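Local structure of family 88 glycosyl hydrolase (Bacteroides thetaiotaomicron, 5NOA) at residues A[56-61]-A[356-361]; A[287-292]-A[336-341]; A[52-57]-A[115-120]; A[60-65]-A[79-84]. The protein probably cleaves terminal sugars from complex plant glycans such as arabinogalactan in a gut bacterium, by hydrolysis or as a polysaccharide lyase. All coordinates share one frame; numbering follows the deposited sequence.

Contact 1: A[56-61]-A[356-361]; sequences WDNAAY and TSNFGV
Asn358 turns its CG between its own backbone N and carbonyl carbon (chi1 42°), and this carries its amide across to Asp57 and Asn58. Phe359 takes a similar first torsion, which lays its ring beside Trp56. ND2 of Asn358 donates twice. Its bond to Asp57 OD2 is 3.0 Å long and nearly straight (168°). The oxygen lies in the amide plane of Asn358, yet ND2 meets it from above the carboxylate plane. The second bond, from Asn358 ND2 to Asn58 OD1 (2.9 Å), is more bent, at 136°. The other end of the amide is also held: Asn358 OD1 accepts from Phe359 N at 2.8 Å. Replacing Asn358 by a leucine would probably leave Asp57 OD2 and Asn58 OD1 without the donor they share. Apolar contacts flank this centre. Trp56 CH2 lies 3.6 Å from Phe359 CD2, with the two rings oblique to each other. Ala60 CB meets Phe359 CB at 3.9 Å. Tyr61 turns its ring edge to Val361, with CE1 3.9 Å from CG1. Ser357 OG caps helix 358-377 by accepting from Gly360 N, and it also sits over the centre of the Phe359 ring. The contact joins the starts of helices 56-72 and 358-377. Helix 29-47 borders it through Trp44, which stacks on Tyr61 and touches Asn358. Trp231 of helix 226-242 packs on Ala60.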
loop_
_atom_site.group_PDB
_atom_site.type_symbol
_atom_site.label_atom_id
_atom_site.label_comp_id
_atom_site.label_asym_id
_atom_site.label_seq_id
_atom_site.Cartn_x
_atom_site.Cartn_y
_atom_site.Cartn_z
ATOM N N TRP A 56 -8.259 0.649 -8.237
ATOM C CA TRP A 56 -7.173 0.667 -7.250
ATOM C C TRP A 56 -6.525 2.005 -7.029
ATOM O O TRP A 56 -6.083 2.268 -5.919
ATOM C CB TRP A 56 -6.093 -0.354 -7.597
ATOM C CG TRP A 56 -5.265 0.030 -8.778
ATOM C CD1 TRP A 56 -5.535 -0.242 -10.089
ATOM C CD2 TRP A 56 -4.043 0.789 -8.764
ATOM N NE1 TRP A 56 -4.562 0.307 -10.893
ATOM C CE2 TRP A 56 -3.635 0.933 -10.091
ATOM C CE3 TRP A 56 -3.269 1.368 -7.740
ATOM C CZ2 TRP A 56 -2.491 1.637 -10.442
ATOM C CZ3 TRP A 56 -2.130 2.076 -8.101
ATOM C CH2 TRP A 56 -1.768 2.214 -9.447
ATOM N N ASP A 57 -6.343 2.784 -8.084
ATOM C CA ASP A 57 -5.557 4.011 -7.911
ATOM C C ASP A 57 -6.328 5.004 -7.024
ATOM O O ASP A 57 -5.754 5.603 -6.113
ATOM C CB ASP A 57 -5.138 4.569 -9.264
ATOM C CG ASP A 57 -6.313 4.878 -10.231
ATOM O OD1 ASP A 57 -7.344 4.133 -10.286
ATOM O OD2 ASP A 57 -6.188 5.871 -10.974
ATOM N N ASN A 58 -7.624 5.151 -7.277
ATOM C CA ASN A 58 -8.453 5.987 -6.408
ATOM C C ASN A 58 -8.574 5.351 -5.045
ATOM O O ASN A 58 -8.485 6.032 -4.005
ATOM C CB ASN A 58 -9.835 6.190 -7.011
ATOM C CG ASN A 58 -9.820 7.041 -8.239
ATOM O OD1 ASN A 58 -8.934 7.871 -8.429
ATOM N ND2 ASN A 58 -10.815 6.844 -9.079
ATOM N N ALA A 59 -8.747 4.039 -5.008
ATOM C CA ALA A 59 -8.908 3.340 -3.740
ATOM C C ALA A 59 -7.671 3.442 -2.853
ATOM O O ALA A 59 -7.777 3.494 -1.625
ATOM C CB ALA A 59 -9.298 1.904 -3.972
ATOM N N ALA A 60 -6.491 3.460 -3.468
ATOM C CA ALA A 60 -5.254 3.585 -2.723
ATOM C C ALA A 60 -5.169 4.942 -2.058
ATOM O O ALA A 60 -4.756 5.051 -0.904
ATOM C CB ALA A 60 -4.045 3.302 -3.618
ATOM N N TYR A 61 -5.537 6.006 -2.772
ATOM C CA TYR A 61 -5.649 7.323 -2.164
ATOM C C TYR A 61 -6.530 7.239 -0.919
ATOM O O TYR A 61 -6.166 7.762 0.141
ATOM C CB TYR A 61 -6.193 8.393 -3.147
ATOM C CG TYR A 61 -6.613 9.605 -2.373
ATOM C CD1 TYR A 61 -5.683 10.490 -1.842
ATOM C CD2 TYR A 61 -7.939 9.784 -2.002
ATOM C CE1 TYR A 61 -6.062 11.525 -0.992
ATOM C CE2 TYR A 61 -8.314 10.815 -1.177
ATOM C CZ TYR A 61 -7.384 11.672 -0.658
ATOM O OH TYR A 61 -7.799 12.675 0.207
ATOM N N THR A 356 2.544 13.660 -9.985
ATOM C CA THR A 356 1.817 13.225 -8.807
ATOM C C THR A 356 0.763 12.224 -9.187
ATOM O O THR A 356 0.456 12.056 -10.388
ATOM C CB THR A 356 1.168 14.379 -8.018
ATOM O OG1 THR A 356 0.878 13.949 -6.664
ATOM C CG2 THR A 356 -0.110 14.915 -8.665
ATOM N N SER A 357 0.187 11.581 -8.195
ATOM C CA SER A 357 -0.941 10.697 -8.466
ATOM C C SER A 357 -1.690 10.468 -7.165
ATOM O O SER A 357 -1.175 10.607 -6.075
ATOM C CB SER A 357 -0.510 9.344 -8.992
ATOM O OG SER A 357 0.140 8.649 -7.946
ATOM N N ASN A 358 -2.913 9.996 -7.333
ATOM C CA ASN A 358 -3.743 9.536 -6.247
ATOM C C ASN A 358 -3.017 8.553 -5.325
ATOM O O ASN A 358 -2.958 8.770 -4.115
ATOM C CB ASN A 358 -5.072 8.943 -6.793
ATOM C CG ASN A 358 -4.903 8.050 -8.036
ATOM O OD1 ASN A 358 -3.851 7.511 -8.335
ATOM N ND2 ASN A 358 -6.015 7.892 -8.759
ATOM N N PHE A 359 -2.442 7.487 -5.891
ATOM C CA PHE A 359 -1.799 6.466 -5.068
ATOM C C PHE A 359 -0.527 6.997 -4.416
ATOM O O PHE A 359 -0.184 6.572 -3.317
ATOM C CB PHE A 359 -1.544 5.183 -5.865
ATOM C CG PHE A 359 -0.569 5.339 -7.005
ATOM C CD1 PHE A 359 0.786 5.228 -6.792
ATOM C CD2 PHE A 359 -1.014 5.581 -8.301
ATOM C CE1 PHE A 359 1.668 5.412 -7.836
ATOM C CE2 PHE A 359 -0.109 5.764 -9.348
ATOM C CZ PHE A 359 1.227 5.669 -9.104
ATOM N N GLY A 360 0.165 7.932 -5.065
ATOM C CA GLY A 360 1.377 8.525 -4.490
ATOM C C GLY A 360 1.041 9.379 -3.289
ATOM O O GLY A 360 1.747 9.381 -2.282
ATOM N N VAL A 361 -0.027 10.151 -3.400
ATOM C CA VAL A 361 -0.502 10.948 -2.263
ATOM C C VAL A 361 -0.925 10.019 -1.143
ATOM O O VAL A 361 -0.600 10.262 0.031
ATOM C CB VAL A 361 -1.650 11.886 -2.689
ATOM C CG1 VAL A 361 -2.367 12.510 -1.498
ATOM C CG2 VAL A 361 -1.137 12.939 -3.677
#

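Contact 2: A[287-292]-A[336-341]; sequences PETSGT and GYVQPI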
loop_
_atom_site.group_PDB
_atom_site.type_symbol
_atom_site.label_atom_id
_atom_site.label_comp_id
_atom_site.label_asym_id
_atom_site.label_seq_id
_atom_site.Cartn_x
_atom_site.Cartn_y
_atom_site.Cartn_z
ATOM N N PRO A 287 15.345 10.011 -8.077
ATOM C CA PRO A 287 14.323 9.834 -7.079
ATOM C C PRO A 287 13.021 9.194 -7.590
ATOM O O PRO A 287 12.588 9.391 -8.711
ATOM C CB PRO A 287 13.984 11.259 -6.665
ATOM C CG PRO A 287 14.840 12.154 -7.361
ATOM C CD PRO A 287 15.729 11.422 -8.256
ATOM N N GLU A 288 12.361 8.472 -6.697
ATOM C CA GLU A 288 10.980 8.066 -6.933
ATOM C C GLU A 288 10.285 8.066 -5.587
ATOM O O GLU A 288 10.879 7.644 -4.589
ATOM C CB GLU A 288 10.896 6.730 -7.648
ATOM C CG GLU A 288 9.518 6.451 -8.273
ATOM C CD GLU A 288 8.429 6.009 -7.320
ATOM O OE1 GLU A 288 8.715 5.133 -6.483
ATOM O OE2 GLU A 288 7.248 6.490 -7.478
ATOM N N THR A 289 9.033 8.513 -5.561
ATOM C CA THR A 289 8.343 8.765 -4.304
ATOM C C THR A 289 7.473 7.652 -3.798
ATOM O O THR A 289 7.381 7.456 -2.584
ATOM C CB THR A 289 7.564 10.057 -4.427
ATOM O OG1 THR A 289 8.486 11.120 -4.629
ATOM C CG2 THR A 289 6.669 10.375 -3.234
ATOM N N SER A 290 6.718 6.995 -4.670
ATOM C CA SER A 290 5.716 6.059 -4.173
ATOM C C SER A 290 6.314 4.875 -3.432
ATOM O O SER A 290 5.856 4.548 -2.319
ATOM C CB SER A 290 4.752 5.618 -5.279
ATOM O OG SER A 290 5.405 4.939 -6.333
ATOM N N GLY A 291 7.319 4.232 -4.013
ATOM C CA GLY A 291 8.015 3.143 -3.272
ATOM C C GLY A 291 8.587 3.638 -1.975
ATOM O O GLY A 291 8.303 3.107 -0.914
ATOM N N THR A 292 9.362 4.709 -2.061
ATOM C CA THR A 292 9.957 5.294 -0.901
ATOM C C THR A 292 8.929 5.579 0.189
ATOM O O THR A 292 9.167 5.305 1.373
ATOM C CB THR A 292 10.683 6.602 -1.268
ATOM O OG1 THR A 292 11.665 6.321 -2.258
ATOM C CG2 THR A 292 11.358 7.296 -0.091
ATOM N N GLY A 336 5.434 15.230 -5.536
ATOM C CA GLY A 336 6.080 14.963 -6.805
ATOM C C GLY A 336 6.945 13.734 -6.855
ATOM O O GLY A 336 7.026 12.992 -5.882
ATOM N N TYR A 337 7.602 13.529 -7.999
ATOM C CA TYR A 337 8.469 12.392 -8.287
ATOM C C TYR A 337 7.749 11.050 -8.152
ATOM O O TYR A 337 8.386 10.026 -7.881
ATOM C CB TYR A 337 9.777 12.427 -7.494
ATOM C CG TYR A 337 10.722 13.518 -7.870
ATOM C CD1 TYR A 337 11.528 13.405 -8.990
ATOM C CD2 TYR A 337 10.851 14.622 -7.077
ATOM C CE1 TYR A 337 12.440 14.365 -9.322
ATOM C CE2 TYR A 337 11.757 15.625 -7.407
ATOM C CZ TYR A 337 12.573 15.507 -8.529
ATOM O OH TYR A 337 13.469 16.470 -8.820
ATOM N N VAL A 338 6.450 11.029 -8.422
ATOM C CA VAL A 338 5.722 9.783 -8.409
ATOM C C VAL A 338 5.843 9.104 -9.780
ATOM O O VAL A 338 5.500 9.686 -10.802
ATOM C CB VAL A 338 4.258 9.975 -8.034
ATOM C CG1 VAL A 338 3.493 8.647 -8.075
ATOM C CG2 VAL A 338 4.141 10.625 -6.672
ATOM N N GLN A 339 6.338 7.875 -9.824
ATOM C CA GLN A 339 6.420 7.142 -11.100
ATOM C C GLN A 339 4.992 6.958 -11.650
ATOM O O GLN A 339 4.163 6.365 -10.994
ATOM C CB GLN A 339 7.050 5.792 -10.891
ATOM C CG GLN A 339 7.189 4.939 -12.149
ATOM C CD GLN A 339 7.837 3.591 -11.849
ATOM O OE1 GLN A 339 7.847 3.127 -10.729
ATOM N NE2 GLN A 339 8.405 2.988 -12.859
ATOM N N PRO A 340 4.711 7.472 -12.869
ATOM C CA PRO A 340 3.356 7.424 -13.393
ATOM C C PRO A 340 2.952 6.053 -13.923
ATOM O O PRO A 340 3.803 5.309 -14.404
ATOM C CB PRO A 340 3.412 8.427 -14.545
ATOM C CG PRO A 340 4.810 8.519 -14.932
ATOM C CD PRO A 340 5.625 8.263 -13.725
ATOM N N ILE A 341 1.661 5.759 -13.861
ATOM C CA ILE A 341 1.133 4.506 -14.406
ATOM C C ILE A 341 1.544 4.324 -15.849
ATOM O O ILE A 341 1.984 3.238 -16.252
ATOM C CB ILE A 341 -0.400 4.414 -14.247
ATOM C CG1 ILE A 341 -0.747 4.305 -12.762
ATOM C CG2 ILE A 341 -0.981 3.248 -15.048
ATOM C CD1 ILE A 341 -2.209 4.630 -12.453
HETATM O O HOH W 1 8.914 2.617 -8.077
#
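Glu288 reaches from the start of helix 289-304 to the backbone of Gln339. Its CB lies near Tyr337 O, and CG packs on Gln339 CB at 3.7 Å. The chain bends at chi2 (-78°), which turns the carboxylate toward the loop and the helix end. OE2 accepts three hydrogen bonds. Gln339 N comes in on the anti side, at 2.9 Å from Glu288 OE2 and almost straight (175°). Ser290 OG comes in on the syn side, 2.7 Å from Glu288 OE2, and Ser290 N approaches from above the carboxylate plane. The syn lone pair of Glu288 OE1 takes Gly291 N at 3.0 Å. A water donates to Gln339 OE1 and, weakly, to Glu288 OE1; Gln339 NE2 bonds to Glu343. With an alanine in place of Glu288, Gln339 N, Ser290 N, Ser290 OG and Gly291 N would probably lose their shared carboxylate. Thr289 N donates to Tyr337 O at 2.8 Å, and Thr289 OG1 to Gly336 O at 2.7 Å, in the carbonyl plane. Pro287 CG rests over one face of the Tyr337 ring, 3.8 Å from CE1, as a CH-pi contact. Glu288 is a side-chain N-cap, and the same carboxylate ties the capped helix to the loop before helix 358-377.

Contact 3: A[52-57]-A[115-120]; sequences GRSFWD and GDYQIC
Phe55 and Tyr117 make the aromatic part. The edge of Phe55 points at the face of Tyr117 in an edge-to-face pair, with Phe55 CD1 3.6 Å from Tyr117 CE2 and the planes at 52°. Phe55 CG stands anti to its backbone nitrogen (chi1 -161°), which also brings CE1 to 3.7 Å from Asp116 CB. Ser54 OG lies in the plane of the Tyr117 ring, at its edge, 3.4 Å from CE1. The apolar part is small: Trp56 CB meets Ile119 CG2 at 3.8 Å. A charged group also meets a ring: the Asp116 carboxylate runs alongside the Trp56 indole, pointing the same way, and its OD2 is 3.2 Å from CD1. The polar link is indirect. One water donates to Ser54 O at 2.7 Å and to Asp116 O at 2.9 Å, and it accepts from Cys120 N. It thus bridges the two backbones. Tyr117 OH bonds to Glu107 O, while Arg53 forms a salt bridge with the side chain of Glu107. The contact sets the turn leading into helix 56-72 against the loop leading into helix 120-130. Ile119 reaches on to Ala59 and Thr63 of helix 56-72 and to Tyr163 and Met164 of helix 160-176.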
loop_
_atom_site.group_PDB
_atom_site.type_symbol
_atom_site.label_atom_id
_atom_site.label_comp_id
_atom_site.label_asym_id
_atom_site.label_seq_id
_atom_site.Cartn_x
_atom_site.Cartn_y
_atom_site.Cartn_z
ATOM N N GLY A 52 -14.395 9.679 -8.543
ATOM C CA GLY A 52 -14.326 8.719 -9.625
ATOM C C GLY A 52 -14.512 7.311 -9.142
ATOM O O GLY A 52 -14.987 7.072 -8.047
ATOM N N ARG A 53 -14.101 6.374 -9.985
ATOM C CA ARG A 53 -14.436 4.981 -9.785
ATOM C C ARG A 53 -13.689 4.366 -8.599
ATOM O O ARG A 53 -12.744 4.947 -8.026
ATOM C CB ARG A 53 -14.226 4.196 -11.077
ATOM C CG ARG A 53 -12.793 4.148 -11.560
ATOM C CD ARG A 53 -12.691 3.328 -12.838
ATOM N NE ARG A 53 -11.328 3.341 -13.310
ATOM C CZ ARG A 53 -10.938 2.807 -14.463
ATOM N NH1 ARG A 53 -11.811 2.198 -15.257
ATOM N NH2 ARG A 53 -9.683 2.914 -14.793
ATOM N N SER A 54 -14.107 3.133 -8.324
ATOM C CA SER A 54 -13.637 2.387 -7.146
ATOM C C SER A 54 -12.305 1.671 -7.354
ATOM O O SER A 54 -11.797 1.076 -6.410
ATOM C CB SER A 54 -14.712 1.339 -6.768
ATOM O OG SER A 54 -14.663 0.248 -7.709
ATOM N N PHE A 55 -11.750 1.732 -8.559
ATOM C CA PHE A 55 -10.537 1.020 -8.959
ATOM C C PHE A 55 -9.322 1.442 -8.133
ATOM O O PHE A 55 -9.334 2.481 -7.437
ATOM C CB PHE A 55 -10.325 1.275 -10.462
ATOM C CG PHE A 55 -9.412 0.321 -11.198
ATOM C CD1 PHE A 55 -9.602 -1.052 -11.176
ATOM C CD2 PHE A 55 -8.428 0.831 -12.041
ATOM C CE1 PHE A 55 -8.797 -1.900 -11.932
ATOM C CE2 PHE A 55 -7.624 -0.002 -12.778
ATOM C CZ PHE A 55 -7.804 -1.364 -12.713
ATOM N N TRP A 56 -8.259 0.649 -8.237
ATOM C CA TRP A 56 -7.173 0.667 -7.250
ATOM C C TRP A 56 -6.525 2.005 -7.029
ATOM O O TRP A 56 -6.083 2.268 -5.919
ATOM C CB TRP A 56 -6.093 -0.354 -7.597
ATOM C CG TRP A 56 -5.265 0.030 -8.778
ATOM C CD1 TRP A 56 -5.535 -0.242 -10.089
ATOM C CD2 TRP A 56 -4.043 0.789 -8.764
ATOM N NE1 TRP A 56 -4.562 0.307 -10.893
ATOM C CE2 TRP A 56 -3.635 0.933 -10.091
ATOM C CE3 TRP A 56 -3.269 1.368 -7.740
ATOM C CZ2 TRP A 56 -2.491 1.637 -10.442
ATOM C CZ3 TRP A 56 -2.130 2.076 -8.101
ATOM C CH2 TRP A 56 -1.768 2.214 -9.447
ATOM N N ASP A 57 -6.343 2.784 -8.084
ATOM C CA ASP A 57 -5.557 4.011 -7.911
ATOM C C ASP A 57 -6.328 5.004 -7.024
ATOM O O ASP A 57 -5.754 5.603 -6.113
ATOM C CB ASP A 57 -5.138 4.569 -9.264
ATOM C CG ASP A 57 -6.313 4.878 -10.231
ATOM O OD1 ASP A 57 -7.344 4.133 -10.286
ATOM O OD2 ASP A 57 -6.188 5.871 -10.974
ATOM N N GLY A 115 -7.987 -8.159 -7.560
ATOM C CA GLY A 115 -7.724 -7.392 -6.373
ATOM C C GLY A 115 -7.679 -5.907 -6.555
ATOM O O GLY A 115 -7.984 -5.167 -5.589
ATOM N N ASP A 116 -7.342 -5.420 -7.751
ATOM C CA ASP A 116 -7.434 -3.981 -7.981
ATOM C C ASP A 116 -8.852 -3.409 -7.831
ATOM O O ASP A 116 -9.001 -2.205 -7.614
ATOM C CB ASP A 116 -6.861 -3.620 -9.351
ATOM C CG ASP A 116 -5.337 -3.572 -9.394
ATOM O OD1 ASP A 116 -4.697 -3.693 -8.344
ATOM O OD2 ASP A 116 -4.825 -3.338 -10.515
ATOM N N TYR A 117 -9.869 -4.272 -7.920
ATOM C CA TYR A 117 -11.258 -3.915 -7.679
ATOM C C TYR A 117 -11.750 -4.324 -6.315
ATOM O O TYR A 117 -12.975 -4.280 -6.047
ATOM C CB TYR A 117 -12.178 -4.412 -8.806
ATOM C CG TYR A 117 -12.488 -3.386 -9.849
ATOM C CD1 TYR A 117 -13.015 -2.144 -9.500
ATOM C CD2 TYR A 117 -12.297 -3.696 -11.183
ATOM C CE1 TYR A 117 -13.347 -1.218 -10.486
ATOM C CE2 TYR A 117 -12.627 -2.783 -12.163
ATOM C CZ TYR A 117 -13.153 -1.554 -11.807
ATOM O OH TYR A 117 -13.433 -0.636 -12.788
ATOM N N GLN A 118 -10.831 -4.693 -5.425
ATOM C CA GLN A 118 -11.175 -5.077 -4.069
ATOM C C GLN A 118 -10.562 -4.199 -2.993
ATOM O O GLN A 118 -11.017 -4.215 -1.859
ATOM C CB GLN A 118 -10.785 -6.537 -3.859
ATOM C CG GLN A 118 -11.486 -7.499 -4.811
ATOM C CD GLN A 118 -11.015 -8.913 -4.670
ATOM O OE1 GLN A 118 -9.910 -9.160 -4.195
ATOM N NE2 GLN A 118 -11.834 -9.878 -5.125
ATOM N N ILE A 119 -9.533 -3.419 -3.343
ATOM C CA ILE A 119 -8.968 -2.521 -2.352
ATOM C C ILE A 119 -9.990 -1.525 -1.851
ATOM O O ILE A 119 -9.923 -1.103 -0.685
ATOM C CB ILE A 119 -7.668 -1.855 -2.845
ATOM C CG1 ILE A 119 -7.247 -0.679 -1.924
ATOM C CG2 ILE A 119 -7.753 -1.405 -4.289
ATOM C CD1 ILE A 119 -5.851 -0.122 -2.190
ATOM N N CYS A 120 -10.965 -1.140 -2.674
ATOM C CA CYS A 120 -12.042 -0.273 -2.179
ATOM C C CYS A 120 -12.714 -0.830 -0.912
ATOM O O CYS A 120 -13.167 -0.064 -0.079
ATOM C CB CYS A 120 -13.059 -0.027 -3.292
ATOM S SG CYS A 120 -13.895 -1.480 -3.929
HETATM O O HOH W 2 -10.861 -1.282 -5.604
#

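Contact 4: A[60-65]-A[79-84]; sequences AYHTGN and EYSKGW
Ser81 OG is gripped by two side chains of the facing helix. His62 ND1 lies 2.8 Å from Ser81 OG, in a hydrogen bond of 170°, and the hydroxyl sits at the edge of the imidazole, in its plane. Asn65 ND2 donates to Ser81 OG, also at 2.8 Å, and also bonds to Tyr77 O. CG of Asn65 is anti to the backbone nitrogen (chi1 -176°), which sends the amide toward helix 75-87 with Ser81 OG in its plane. Asn41 ND2 bonds to Asn65 OD1. The bond to Ser81 limits rotation of the imidazole, and rings enclose it. Trp84 covers one face in an offset stack, the His62 ring and the five-membered ring being 3.9 Å apart between centroids and nearly parallel. His62 NE2 comes to 3.3 Å from Trp84 CG. Tyr61 CD2 covers the opposite face. Helices 56-72 and 75-87 follow each other in the chain and form an antiparallel helical hairpin, consistent with the (alpha/alpha)6 barrel of the six-hairpin clan. The axes of segments 60-65 and 79-84 approach to 10.1 Å at 149°. Tyr80 completes the aromatic cluster rim to rim. Its CD2 is 3.7 Å from His62 CE1, and its CE2 is 3.6 Å from Tyr61 CE2, with the two tyrosine planes almost perpendicular. Tyr80 OH bonds to His48 O, Tyr61 OH to Asn41 and Trp84 NE1 to Arg53 O.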
loop_
_atom_site.group_PDB
_atom_site.type_symbol
_atom_site.label_atom_id
_atom_site.label_comp_id
_atom_site.label_asym_id
_atom_site.label_seq_id
_atom_site.Cartn_x
_atom_site.Cartn_y
_atom_site.Cartn_z
ATOM N N ALA A 60 -6.491 3.460 -3.468
ATOM C CA ALA A 60 -5.254 3.585 -2.723
ATOM C C ALA A 60 -5.169 4.942 -2.058
ATOM O O ALA A 60 -4.756 5.051 -0.904
ATOM C CB ALA A 60 -4.045 3.302 -3.618
ATOM N N TYR A 61 -5.537 6.006 -2.772
ATOM C CA TYR A 61 -5.649 7.323 -2.164
ATOM C C TYR A 61 -6.530 7.239 -0.919
ATOM O O TYR A 61 -6.166 7.762 0.141
ATOM C CB TYR A 61 -6.193 8.393 -3.147
ATOM C CG TYR A 61 -6.613 9.605 -2.373
ATOM C CD1 TYR A 61 -5.683 10.490 -1.842
ATOM C CD2 TYR A 61 -7.939 9.784 -2.002
ATOM C CE1 TYR A 61 -6.062 11.525 -0.992
ATOM C CE2 TYR A 61 -8.314 10.815 -1.177
ATOM C CZ TYR A 61 -7.384 11.672 -0.658
ATOM O OH TYR A 61 -7.799 12.675 0.207
ATOM N N HIS A 62 -7.691 6.599 -1.033
ATOM C CA HIS A 62 -8.620 6.562 0.085
ATOM C C HIS A 62 -8.061 5.844 1.296
ATOM O O HIS A 62 -8.385 6.218 2.424
ATOM C CB HIS A 62 -9.998 6.048 -0.351
ATOM C CG HIS A 62 -10.776 7.103 -1.060
ATOM N ND1 HIS A 62 -11.450 8.094 -0.370
ATOM C CD2 HIS A 62 -10.856 7.403 -2.385
ATOM C CE1 HIS A 62 -11.918 8.953 -1.259
ATOM N NE2 HIS A 62 -11.585 8.562 -2.483
ATOM N N THR A 63 -7.189 4.851 1.091
ATOM C CA THR A 63 -6.545 4.236 2.236
ATOM C C THR A 63 -5.700 5.267 3.000
ATOM O O THR A 63 -5.633 5.226 4.236
ATOM C CB THR A 63 -5.765 2.954 1.935
ATOM O OG1 THR A 63 -4.567 3.230 1.193
ATOM C CG2 THR A 63 -6.578 1.943 1.246
ATOM N N GLY A 64 -5.059 6.171 2.279
ATOM C CA GLY A 64 -4.316 7.234 2.900
ATOM C C GLY A 64 -5.184 8.296 3.546
ATOM O O GLY A 64 -4.860 8.830 4.621
ATOM N N ASN A 65 -6.273 8.672 2.878
ATOM C CA ASN A 65 -7.215 9.625 3.463
ATOM C C ASN A 65 -7.792 9.094 4.784
ATOM O O ASN A 65 -7.899 9.839 5.757
ATOM C CB ASN A 65 -8.326 9.934 2.475
ATOM C CG ASN A 65 -9.280 10.986 3.008
ATOM O OD1 ASN A 65 -8.845 12.065 3.410
ATOM N ND2 ASN A 65 -10.575 10.674 3.031
ATOM N N GLU A 79 -15.883 12.818 5.338
ATOM C CA GLU A 79 -16.883 13.116 4.344
ATOM C C GLU A 79 -16.426 12.822 2.921
ATOM O O GLU A 79 -17.212 12.359 2.093
ATOM C CB GLU A 79 -17.389 14.552 4.495
ATOM C CG GLU A 79 -18.184 14.741 5.799
ATOM C CD GLU A 79 -19.221 13.634 6.095
ATOM O OE1 GLU A 79 -20.154 13.474 5.269
ATOM O OE2 GLU A 79 -19.108 12.926 7.163
ATOM N N TYR A 80 -15.159 13.062 2.630
ATOM C CA TYR A 80 -14.628 12.827 1.302
ATOM C C TYR A 80 -14.631 11.348 0.944
ATOM O O TYR A 80 -15.042 10.976 -0.145
ATOM C CB TYR A 80 -13.216 13.412 1.222
ATOM C CG TYR A 80 -12.685 13.548 -0.183
ATOM C CD1 TYR A 80 -13.037 14.607 -0.983
ATOM C CD2 TYR A 80 -11.773 12.625 -0.698
ATOM C CE1 TYR A 80 -12.565 14.746 -2.260
ATOM C CE2 TYR A 80 -11.275 12.768 -1.964
ATOM C CZ TYR A 80 -11.660 13.833 -2.730
ATOM O OH TYR A 80 -11.130 13.966 -4.004
ATOM N N SER A 81 -14.181 10.502 1.886
ATOM C CA SER A 81 -14.253 9.054 1.632
ATOM C C SER A 81 -15.700 8.517 1.585
ATOM O O SER A 81 -16.012 7.640 0.770
ATOM C CB SER A 81 -13.400 8.257 2.603
ATOM O OG SER A 81 -12.035 8.384 2.308
ATOM N N LYS A 82 -16.581 9.030 2.451
ATOM C CA LYS A 82 -17.986 8.632 2.396
ATOM C C LYS A 82 -18.582 9.003 1.038
ATOM O O LYS A 82 -19.324 8.207 0.452
ATOM C CB LYS A 82 -18.811 9.329 3.467
ATOM C CG LYS A 82 -18.637 8.763 4.838
ATOM C CD LYS A 82 -19.518 9.540 5.785
ATOM C CE LYS A 82 -19.436 8.997 7.175
ATOM N NZ LYS A 82 -20.119 9.953 8.095
ATOM N N GLY A 83 -18.237 10.180 0.521
ATOM C CA GLY A 83 -18.770 10.590 -0.774
ATOM C C GLY A 83 -18.327 9.675 -1.897
ATOM O O GLY A 83 -19.107 9.324 -2.789
ATOM N N TRP A 84 -17.073 9.241 -1.831
ATOM C CA TRP A 84 -16.556 8.310 -2.833
ATOM C C TRP A 84 -17.212 6.958 -2.740
ATOM O O TRP A 84 -17.567 6.371 -3.751
ATOM C CB TRP A 84 -15.046 8.228 -2.701
ATOM C CG TRP A 84 -14.352 7.226 -3.553
ATOM C CD1 TRP A 84 -14.015 7.350 -4.865
ATOM C CD2 TRP A 84 -13.810 5.987 -3.135
ATOM N NE1 TRP A 84 -13.277 6.274 -5.286
ATOM C CE2 TRP A 84 -13.127 5.423 -4.234
ATOM C CE3 TRP A 84 -13.775 5.315 -1.919
ATOM C CZ2 TRP A 84 -12.460 4.209 -4.152
ATOM C CZ3 TRP A 84 -13.141 4.097 -1.850
ATOM C CH2 TRP A 84 -12.467 3.577 -2.941
#

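Contacts 1, 3 and 4 all use helix 56-72. Trp56 works in contacts 1 and 3, and Tyr61 in contacts 1 and 4. Contacts 2, 3 and 4 are largely buried, whereas contact 1 is only partly so, and its amide-carboxylate group is partly exposed. Contacts 1 and 2 both involve helix starts capped by side chains. Contact 1 combines an amide-carboxylate centre with apolar packing, and contact 2 is richest in hydrogen bonds. Contact 4 pairs ring stacking with a serine, and contact 3 relies on rings and a bridging water. Contact 2 meets contact 1 through Val338 on Ser357 and Phe359 and through Ile341 on Trp56. Contacts 2 and 4 do not touch.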